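Local coordinates for glutamate racemase (Escherichia coli, PDB 2JFN), which belongs to the aspartate/glutamate racemase family of two-domain alpha/beta enzymes and binds glutamic acid and uridine-5'-diphosphate-N-acetylmuramoyl-L-alanine at separate sites, at residues A91-S96 with V114-K119; F53-F58 with F255-T260. One frame throughout, in Å; residues are numbered along the deposited sequence.

Interaction 1 (A91-S96 with V114-K119). With GLU (glutamic acid), chain B; UMA (uridine-5'-diphosphate-N-acetylmuramoyl-L-alanine), chain C.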
ATOM      1  N   ALA A  91      -4.214   1.808  -2.159  1.00 26.82           N
ATOM      2  CA  ALA A  91      -2.812   1.678  -1.748  1.00 27.63           C
ATOM      3  C   ALA A  91      -2.608   0.324  -1.100  1.00 28.11           C
ATOM      4  O   ALA A  91      -2.176   0.225   0.049  1.00 27.96           O
ATOM      5  CB  ALA A  91      -2.457   2.792  -0.775  1.00 27.04           C
ATOM      6  N   CYS A  92      -2.909  -0.713  -1.875  1.00 29.18           N
ATOM      7  CA  CYS A  92      -2.844  -2.091  -1.428  1.00 30.48           C
ATOM      8  C   CYS A  92      -2.600  -2.987  -2.648  1.00 31.39           C
ATOM      9  O   CYS A  92      -3.453  -3.078  -3.526  1.00 31.00           O
ATOM     10  CB  CYS A  92      -4.192  -2.427  -0.777  1.00 30.27           C
ATOM     11  SG  CYS A  92      -4.487  -4.130  -0.329  1.00 30.88           S
ATOM     12  N   ASN A  93      -1.442  -3.647  -2.702  1.00 32.97           N
ATOM     13  CA  ASN A  93      -1.115  -4.525  -3.831  1.00 34.50           C
ATOM     14  C   ASN A  93      -2.054  -5.719  -3.980  1.00 35.02           C
ATOM     15  O   ASN A  93      -2.454  -6.067  -5.094  1.00 35.62           O
ATOM     16  CB  ASN A  93       0.326  -5.038  -3.723  1.00 35.30           C
ATOM     17  CG  ASN A  93       1.351  -3.936  -3.853  1.00 36.40           C
ATOM     18  OD1 ASN A  93       1.596  -3.178  -2.908  1.00 37.59           O
ATOM     19  ND2 ASN A  93       1.958  -3.831  -5.033  1.00 36.95           N
ATOM     20  N   THR A  94      -2.401  -6.349  -2.863  1.00 35.16           N
ATOM     21  CA  THR A  94      -3.289  -7.506  -2.890  1.00 36.16           C
ATOM     22  C   THR A  94      -4.713  -7.158  -3.306  1.00 36.39           C
ATOM     23  O   THR A  94      -5.539  -8.045  -3.503  1.00 37.04           O
ATOM     24  CB  THR A  94      -3.343  -8.208  -1.512  1.00 36.42           C
ATOM     25  OG1 THR A  94      -3.658  -7.247  -0.493  1.00 36.99           O
ATOM     26  CG2 THR A  94      -2.008  -8.852  -1.194  1.00 36.28           C
ATOM     27  N   ALA A  95      -5.010  -5.872  -3.442  1.00 36.62           N
ATOM     28  CA  ALA A  95      -6.358  -5.464  -3.839  1.00 37.07           C
ATOM     29  C   ALA A  95      -6.391  -4.732  -5.171  1.00 37.26           C
ATOM     30  O   ALA A  95      -7.318  -4.916  -5.957  1.00 37.43           O
ATOM     31  CB  ALA A  95      -6.988  -4.586  -2.754  1.00 36.87           C
ATOM     32  N   SER A  96      -5.379  -3.913  -5.428  1.00 37.85           N
ATOM     33  CA  SER A  96      -5.332  -3.133  -6.657  1.00 38.98           C
ATOM     34  C   SER A  96      -5.706  -3.900  -7.911  1.00 39.55           C
ATOM     35  O   SER A  96      -6.809  -3.745  -8.433  1.00 40.03           O
ATOM     36  CB  SER A  96      -3.952  -2.508  -6.851  1.00 38.43           C
ATOM     37  OG  SER A  96      -3.882  -1.242  -6.223  1.00 39.50           O
ATOM     38  N   VAL A 114      -2.012   0.228  -7.509  1.00 31.45           N
ATOM     39  CA  VAL A 114      -0.596   0.028  -7.216  1.00 32.36           C
ATOM     40  C   VAL A 114      -0.095  -1.329  -7.679  1.00 32.64           C
ATOM     41  O   VAL A 114      -0.743  -2.362  -7.466  1.00 33.94           O
ATOM     42  CB  VAL A 114      -0.306   0.110  -5.714  1.00 32.77           C
ATOM     43  CG1 VAL A 114      -0.744   1.460  -5.160  1.00 32.86           C
ATOM     44  CG2 VAL A 114      -1.007  -1.029  -4.999  1.00 33.24           C
ATOM     45  N   VAL A 115       1.055  -1.320  -8.334  1.00 31.91           N
ATOM     46  CA  VAL A 115       1.684  -2.547  -8.790  1.00 31.47           C
ATOM     47  C   VAL A 115       3.146  -2.413  -8.371  1.00 30.19           C
ATOM     48  O   VAL A 115       3.672  -1.303  -8.300  1.00 29.34           O
ATOM     49  CB  VAL A 115       1.596  -2.710 -10.327  1.00 32.15           C
ATOM     50  CG1 VAL A 115       0.153  -2.964 -10.743  1.00 33.28           C
ATOM     51  CG2 VAL A 115       2.127  -1.470 -11.018  1.00 32.44           C
ATOM     52  N   PRO A 116       3.810  -3.534  -8.063  1.00 29.68           N
ATOM     53  CA  PRO A 116       5.221  -3.480  -7.653  1.00 28.99           C
ATOM     54  C   PRO A 116       6.046  -2.678  -8.657  1.00 28.73           C
ATOM     55  O   PRO A 116       5.887  -2.848  -9.870  1.00 28.39           O
ATOM     56  CB  PRO A 116       5.619  -4.953  -7.605  1.00 29.53           C
ATOM     57  CG  PRO A 116       4.327  -5.619  -7.152  1.00 29.52           C
ATOM     58  CD  PRO A 116       3.289  -4.913  -8.011  1.00 29.83           C
ATOM     59  N   ALA A 117       6.923  -1.814  -8.147  1.00 27.82           N
ATOM     60  CA  ALA A 117       7.765  -0.951  -8.982  1.00 28.21           C
ATOM     61  C   ALA A 117       8.895  -1.680  -9.707  1.00 28.60           C
ATOM     62  O   ALA A 117      10.050  -1.245  -9.681  1.00 28.59           O
ATOM     63  CB  ALA A 117       8.340   0.182  -8.132  1.00 26.94           C
ATOM     64  N   ILE A 118       8.557  -2.780 -10.365  1.00 28.96           N
ATOM     65  CA  ILE A 118       9.546  -3.559 -11.088  1.00 29.91           C
ATOM     66  C   ILE A 118      10.159  -2.792 -12.247  1.00 30.04           C
ATOM     67  O   ILE A 118      11.372  -2.853 -12.462  1.00 29.91           O
ATOM     68  CB  ILE A 118       8.925  -4.861 -11.622  1.00 31.06           C
ATOM     69  CG1 ILE A 118       8.552  -5.758 -10.438  1.00 31.63           C
ATOM     70  CG2 ILE A 118       9.903  -5.570 -12.565  1.00 31.44           C
ATOM     71  CD1 ILE A 118       7.795  -7.000 -10.821  1.00 33.47           C
ATOM     72  N   LYS A 119       9.326  -2.059 -12.983  1.00 29.81           N
ATOM     73  CA  LYS A 119       9.799  -1.294 -14.131  1.00 30.04           C
ATOM     74  C   LYS A 119      10.964  -0.344 -13.809  1.00 30.26           C
ATOM     75  O   LYS A 119      12.023  -0.435 -14.424  1.00 30.43           O
ATOM     76  CB  LYS A 119       8.636  -0.521 -14.768  1.00 30.22           C
ATOM     77  CG  LYS A 119       9.024   0.204 -16.052  1.00 30.96           C
ATOM     78  CD  LYS A 119       7.828   0.840 -16.732  1.00 31.45           C
ATOM     79  CE  LYS A 119       8.259   1.575 -17.981  1.00 31.36           C
ATOM     80  NZ  LYS A 119       7.160   2.411 -18.518  1.00 32.08           N
TER
HETATM   81  N   GLU B1287      -0.807  -3.345   2.225  1.00 27.57           N
HETATM   82  CA  GLU B1287      -0.661  -4.738   1.794  1.00 28.20           C
HETATM   83  C   GLU B1287      -0.607  -4.773   0.279  1.00 28.44           C
HETATM   84  O   GLU B1287       0.003  -3.841  -0.362  1.00 28.04           O
HETATM   85  CB  GLU B1287      -1.849  -5.567   2.308  1.00 28.42           C
HETATM   86  CG  GLU B1287      -1.355  -6.900   2.914  1.00 28.59           C
HETATM   87  CD  GLU B1287      -2.518  -7.856   3.149  1.00 29.41           C
HETATM   88  OE1 GLU B1287      -2.346  -9.067   3.037  1.00 29.10           O
HETATM   89  OE2 GLU B1287      -3.633  -7.428   3.464  1.00 28.72           O
HETATM   90  OXT GLU B1287      -1.154  -5.731  -0.362  1.00 29.50           O
HETATM   91  N1  UMA C1286       2.892   3.200 -10.013  1.00 29.94           N
HETATM   92  C2  UMA C1286       1.641   2.508  -9.612  1.00 29.32           C
HETATM   93  N3  UMA C1286       0.469   3.188  -9.904  1.00 29.55           N
HETATM   94  C4  UMA C1286       0.378   4.440 -10.530  1.00 29.59           C
HETATM   95  C5  UMA C1286       1.699   5.093 -10.914  1.00 29.56           C
HETATM   96  C6  UMA C1286       2.856   4.456 -10.639  1.00 29.26           C
HETATM   97  O2  UMA C1286       1.614   1.419  -9.059  1.00 29.70           O
HETATM   98  O4  UMA C1286      -0.720   4.939 -10.728  1.00 30.57           O
HETATM   99  C1B UMA C1286       4.175   2.476  -9.701  1.00 29.97           C
HETATM  100  C2B UMA C1286       4.496   1.455 -10.779  1.00 30.33           C
HETATM  101  O2' UMA C1286       5.036   0.180 -10.254  1.00 29.77           O
HETATM  102  C3B UMA C1286       5.442   2.090 -11.744  1.00 30.56           C
HETATM  103  C4B UMA C1286       6.211   2.957 -10.765  1.00 31.30           C
HETATM  104  O4B UMA C1286       5.312   3.306  -9.719  1.00 30.67           O
HETATM  105  O3B UMA C1286       6.165   0.963 -12.307  1.00 31.06           O
HETATM  106  C5B UMA C1286       6.725   4.222 -11.326  1.00 31.78           C
HETATM  107  O5B UMA C1286       5.733   4.861 -12.048  1.00 33.40           O
HETATM  108  PA  UMA C1286       5.986   6.147 -12.948  1.00 34.79           P
HETATM  109  O1A UMA C1286       4.650   6.734 -13.122  1.00 34.47           O
HETATM  110  O2A UMA C1286       6.961   6.977 -12.317  1.00 33.73           O
HETATM  111  O3A UMA C1286       6.482   5.501 -14.349  1.00 35.18           O
HETATM  112  PB  UMA C1286       6.531   4.011 -14.917  1.00 37.02           P
HETATM  113  O1B UMA C1286       7.402   3.155 -14.139  1.00 36.86           O
HETATM  114  O2B UMA C1286       6.759   4.101 -16.362  1.00 37.25           O
HETATM  115  O1' UMA C1286       4.950   3.599 -14.756  1.00 37.25           O
HETATM  116  C1' UMA C1286       3.989   3.465 -15.804  1.00 37.93           C
HETATM  117  C2' UMA C1286       2.638   3.988 -15.392  1.00 38.46           C
HETATM  118  N2' UMA C1286       2.678   5.427 -15.072  1.00 38.63           N
HETATM  119  C7' UMA C1286       2.063   6.344 -15.837  1.00 39.00           C
HETATM  120  O7' UMA C1286       1.296   6.029 -16.743  1.00 39.50           O
HETATM  121  C8' UMA C1286       2.312   7.811 -15.556  1.00 39.26           C
HETATM  122  C3' UMA C1286       2.146   3.156 -14.195  1.00 38.65           C
HETATM  123  O3' UMA C1286       0.788   3.560 -13.808  1.00 39.05           O
HETATM  124  C4' UMA C1286       2.145   1.644 -14.525  1.00 38.99           C
HETATM  125  O4' UMA C1286       1.726   0.885 -13.409  1.00 39.14           O
HETATM  126  C5' UMA C1286       3.544   1.206 -14.970  1.00 39.08           C
HETATM  127  O5' UMA C1286       3.956   2.047 -16.113  1.00 38.34           O
HETATM  128  C6' UMA C1286       3.609  -0.234 -15.448  1.00 39.49           C
HETATM  129  O6' UMA C1286       2.655  -0.452 -16.477  1.00 40.33           O
HETATM  130  C18 UMA C1286      -0.387   3.703 -14.646  1.00 39.32           C
HETATM  131  C19 UMA C1286      -1.285   2.511 -14.632  1.00 39.68           C
HETATM  132  O18 UMA C1286      -1.962   2.222 -15.604  1.00 40.46           O
HETATM  133  C20 UMA C1286      -1.042   5.064 -14.331  1.00 39.34           C
HETATM  134  N4  UMA C1286      -1.282   1.811 -13.485  1.00 39.52           N
HETATM  135  C21 UMA C1286      -2.177   0.692 -13.161  1.00 39.62           C
HETATM  136  C22 UMA C1286      -3.693   0.976 -13.387  1.00 39.22           C
HETATM  137  O19 UMA C1286      -4.082   2.157 -13.245  1.00 39.54           O
HETATM  138  O20 UMA C1286      -4.451   0.028 -13.714  1.00 39.22           O
HETATM  139  C23 UMA C1286      -1.951   0.269 -11.704  1.00 39.39           C
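A buried contact, mostly apolar with one hydrogen bond, joins two neighbouring strand-to-helix turns of the mixed sheet: 91-96 follows strand 87-90 and leads into helix 93-106, while 114-119 follows strand 111-112 and leads into helix 118-124. Val114 does most of the touching. With CG1 anti to the carbonyl carbon (chi1 -58°), its two methyls spread over the backbone leading into the helix: CG1 reaches CA of Ala91 at 4.0 Å, and CG2 presses on the carbonyl carbon of Cys92 at 3.4 Å and on the start of Asn93. The Asn93 side chain runs across Val114 at about a right angle and slides past the ring of Pro116 in the opposite direction. Ser96 OG, which also lies against CG2, accepts from Val114 N (2.7 Å, N-H...O 148°), tying a backbone amide to the helix.

Each segment grips its own ligand. Asn93 N donates to O of the glutamic acid at 2.8 Å, and Thr94 holds OXT twice, through N and through OG1, both at 2.9 Å. On the far segment Val115 N donates to O2 of the uracil ring at 2.9 Å and Val115 O accepts from the ribose O2' of the same ligand, whereas the extended Lys119 chain places NZ 2.8 Å from the diphosphate oxygen O2B. Cys92, Asn93 and Thr94 belong to the glutamic acid pocket; backbone amides holding a carboxylate where the chain enters a helix, beside a cysteine, are consistent with this racemase family.

Interaction 2 (F53-F58 with F255-T260)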
ATOM      1  N   PHE A  53      -9.195   1.662   6.467  1.00 23.37           N
ATOM      2  CA  PHE A  53      -8.527   0.375   6.516  1.00 23.51           C
ATOM      3  C   PHE A  53      -9.504  -0.720   6.950  1.00 23.79           C
ATOM      4  O   PHE A  53     -10.321  -0.531   7.858  1.00 22.86           O
ATOM      5  CB  PHE A  53      -7.276   0.438   7.421  1.00 23.73           C
ATOM      6  CG  PHE A  53      -7.552   0.821   8.854  1.00 24.04           C
ATOM      7  CD1 PHE A  53      -7.507  -0.141   9.862  1.00 23.82           C
ATOM      8  CD2 PHE A  53      -7.811   2.144   9.201  1.00 24.45           C
ATOM      9  CE1 PHE A  53      -7.712   0.210  11.196  1.00 24.38           C
ATOM     10  CE2 PHE A  53      -8.021   2.512  10.536  1.00 24.39           C
ATOM     11  CZ  PHE A  53      -7.970   1.539  11.535  1.00 24.35           C
ATOM     12  N   ASP A  54      -9.425  -1.859   6.271  1.00 23.79           N
ATOM     13  CA  ASP A  54     -10.307  -2.990   6.548  1.00 24.06           C
ATOM     14  C   ASP A  54      -9.764  -3.912   7.637  1.00 24.18           C
ATOM     15  O   ASP A  54      -9.297  -5.014   7.351  1.00 23.82           O
ATOM     16  CB  ASP A  54     -10.532  -3.790   5.261  1.00 23.89           C
ATOM     17  CG  ASP A  54     -11.673  -4.786   5.387  1.00 23.89           C
ATOM     18  OD1 ASP A  54     -12.250  -4.904   6.494  1.00 22.90           O
ATOM     19  OD2 ASP A  54     -11.991  -5.447   4.377  1.00 23.05           O
ATOM     20  N   ASN A  55      -9.846  -3.474   8.891  1.00 24.17           N
ATOM     21  CA  ASN A  55      -9.346  -4.283   9.988  1.00 25.09           C
ATOM     22  C   ASN A  55     -10.198  -5.532  10.197  1.00 25.56           C
ATOM     23  O   ASN A  55      -9.774  -6.460  10.875  1.00 25.79           O
ATOM     24  CB  ASN A  55      -9.269  -3.452  11.280  1.00 25.26           C
ATOM     25  CG  ASN A  55     -10.622  -2.940  11.739  1.00 25.36           C
ATOM     26  OD1 ASN A  55     -11.363  -2.313  10.976  1.00 24.79           O
ATOM     27  ND2 ASN A  55     -10.948  -3.195  13.004  1.00 25.74           N
ATOM     28  N   VAL A  56     -11.383  -5.559   9.592  1.00 25.66           N
ATOM     29  CA  VAL A  56     -12.291  -6.702   9.707  1.00 26.16           C
ATOM     30  C   VAL A  56     -11.875  -7.891   8.830  1.00 26.34           C
ATOM     31  O   VAL A  56     -11.971  -9.046   9.252  1.00 26.27           O
ATOM     32  CB  VAL A  56     -13.746  -6.296   9.334  1.00 26.47           C
ATOM     33  CG1 VAL A  56     -14.617  -7.537   9.121  1.00 26.82           C
ATOM     34  CG2 VAL A  56     -14.340  -5.437  10.443  1.00 26.75           C
ATOM     35  N   ALA A  57     -11.406  -7.612   7.618  1.00 25.69           N
ATOM     36  CA  ALA A  57     -11.021  -8.685   6.716  1.00 25.62           C
ATOM     37  C   ALA A  57      -9.514  -8.816   6.495  1.00 25.80           C
ATOM     38  O   ALA A  57      -9.072  -9.689   5.751  1.00 25.99           O
ATOM     39  CB  ALA A  57     -11.743  -8.525   5.386  1.00 25.61           C
ATOM     40  N   PHE A  58      -8.725  -7.954   7.132  1.00 25.66           N
ATOM     41  CA  PHE A  58      -7.269  -8.040   7.009  1.00 25.94           C
ATOM     42  C   PHE A  58      -6.896  -9.397   7.609  1.00 26.23           C
ATOM     43  O   PHE A  58      -7.448  -9.777   8.640  1.00 26.27           O
ATOM     44  CB  PHE A  58      -6.593  -6.935   7.827  1.00 25.77           C
ATOM     45  CG  PHE A  58      -5.100  -7.085   7.925  1.00 26.33           C
ATOM     46  CD1 PHE A  58      -4.265  -6.553   6.945  1.00 26.01           C
ATOM     47  CD2 PHE A  58      -4.533  -7.808   8.972  1.00 26.14           C
ATOM     48  CE1 PHE A  58      -2.885  -6.741   7.003  1.00 26.79           C
ATOM     49  CE2 PHE A  58      -3.149  -8.003   9.040  1.00 27.07           C
ATOM     50  CZ  PHE A  58      -2.325  -7.470   8.054  1.00 27.22           C
ATOM     51  N   PHE A 255     -11.097   5.949   8.917  1.00 24.93           N
ATOM     52  CA  PHE A 255     -12.219   5.027   9.093  1.00 25.25           C
ATOM     53  C   PHE A 255     -11.736   3.589   9.274  1.00 25.33           C
ATOM     54  O   PHE A 255     -10.879   3.111   8.526  1.00 25.42           O
ATOM     55  CB  PHE A 255     -13.138   5.021   7.868  1.00 24.82           C
ATOM     56  CG  PHE A 255     -14.029   6.223   7.745  1.00 25.59           C
ATOM     57  CD1 PHE A 255     -14.046   6.959   6.565  1.00 25.46           C
ATOM     58  CD2 PHE A 255     -14.877   6.593   8.783  1.00 26.01           C
ATOM     59  CE1 PHE A 255     -14.895   8.051   6.412  1.00 26.29           C
ATOM     60  CE2 PHE A 255     -15.737   7.687   8.647  1.00 26.91           C
ATOM     61  CZ  PHE A 255     -15.745   8.420   7.457  1.00 26.72           C
ATOM     62  N   CYS A 256     -12.280   2.893  10.263  1.00 25.82           N
ATOM     63  CA  CYS A 256     -11.952   1.481  10.435  1.00 26.46           C
ATOM     64  C   CYS A 256     -13.290   0.789  10.156  1.00 26.79           C
ATOM     65  O   CYS A 256     -14.333   1.451  10.124  1.00 26.33           O
ATOM     66  CB  CYS A 256     -11.453   1.182  11.854  1.00 27.23           C
ATOM     67  SG  CYS A 256     -12.603   1.585  13.181  1.00 29.02           S
ATOM     68  N   MET A 257     -13.284  -0.522   9.935  1.00 27.23           N
ATOM     69  CA  MET A 257     -14.547  -1.207   9.658  1.00 27.99           C
ATOM     70  C   MET A 257     -15.172  -1.774  10.933  1.00 28.39           C
ATOM     71  O   MET A 257     -16.333  -2.181  10.939  1.00 28.39           O
ATOM     72  CB  MET A 257     -14.344  -2.317   8.619  1.00 28.01           C
ATOM     73  CG  MET A 257     -13.760  -1.825   7.291  1.00 28.41           C
ATOM     74  SD  MET A 257     -14.562  -0.335   6.604  1.00 29.78           S
ATOM     75  CE  MET A 257     -13.120   0.700   6.262  1.00 29.70           C
ATOM     76  N   ALA A 258     -14.397  -1.778  12.010  1.00 29.08           N
ATOM     77  CA  ALA A 258     -14.867  -2.265  13.301  1.00 30.02           C
ATOM     78  C   ALA A 258     -14.044  -1.581  14.378  1.00 30.76           C
ATOM     79  O   ALA A 258     -12.816  -1.567  14.313  1.00 30.44           O
ATOM     80  CB  ALA A 258     -14.704  -3.780  13.397  1.00 29.75           C
ATOM     81  N   MET A 259     -14.721  -1.005  15.363  1.00 31.73           N
ATOM     82  CA  MET A 259     -14.035  -0.317  16.447  1.00 32.90           C
ATOM     83  C   MET A 259     -13.550  -1.361  17.443  1.00 33.14           C
ATOM     84  O   MET A 259     -14.185  -1.608  18.468  1.00 33.45           O
ATOM     85  CB  MET A 259     -14.988   0.673  17.117  1.00 34.30           C
ATOM     86  CG  MET A 259     -14.304   1.705  17.992  1.00 36.54           C
ATOM     87  SD  MET A 259     -13.140   2.732  17.072  1.00 38.48           S
ATOM     88  CE  MET A 259     -14.232   3.818  16.201  1.00 37.84           C
ATOM     89  N   THR A 260     -12.422  -1.981  17.118  1.00 32.81           N
ATOM     90  CA  THR A 260     -11.821  -3.016  17.946  1.00 32.55           C
ATOM     91  C   THR A 260     -10.628  -2.454  18.704  1.00 32.45           C
ATOM     92  O   THR A 260     -10.166  -1.347  18.424  1.00 32.43           O
ATOM     93  CB  THR A 260     -11.289  -4.164  17.081  1.00 32.69           C
ATOM     94  OG1 THR A 260     -10.194  -3.681  16.287  1.00 32.32           O
ATOM     95  CG2 THR A 260     -12.376  -4.698  16.168  1.00 32.38           C
TER
HETATM   96  O   HOH W   1      -9.063  -5.086  14.421  1.00 33.85           O
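The Phe53 ring lies over the backbone of Cys256, whose CA sits 4.2 Å from the ring centroid and 16° off its normal, a CH-pi contact offset toward the rim. The phenyl group is brought there by a chi1 of 60°, which sets CG between the backbone N and the carbonyl carbon, and CZ also meets CB of Cys256. Phe53 N donates to Phe255 O (3.0 Å, N-H...O 163°). Here the parallel strands 48-53 and 253-256 of the mixed sheet come to their ends, and the side chain of Asn55 bridges the two segments as they leave the sheet. Its OD1 accepts from Met257 N at 2.8 Å, nearly in line with the side-chain C=O, and more weakly from Ala258 N; ND2 donates to Ala258 O, also at 2.8 Å. Bonds at both ends of the amide fix its rotation. A water links ND2 to OG1 of Thr260, which also caps Ala263 N in helix 261-264. Val56 CG2 packs tightly on Ala258 CB at 3.4 Å, while Met257 folds back to lay CE on Phe53 O. Asp54 forms an Asx motif, OD1 accepting from Ala57 N, and its OD2 makes a salt bridge to Arg71 NE and a hydrogen bond with Tyr60 OH.

Overall arrangement
Interactions 1 and 2 have centres 21 Å apart, and their nearest atoms stay about 7 Å from each other without touching. In sequence, interaction 1 falls between the two halves of interaction 2. Both sit at strand ends of the same mixed sheet, where strand 21-28 pairs with 48-53 and with 87-90. The glutamic acid connects them: segment 91-96 holds its alpha-carboxylate directly, while 53-58 ends at Phe58, which touches it, and the Asp54 side chain lies about 8 Å from it. Tyr60, a partner of Asp54, also binds this ligand through its backbone N. Uridine-5'-diphosphate-N-acetylmuramoyl-L-alanine, by contrast, is met by 114-119.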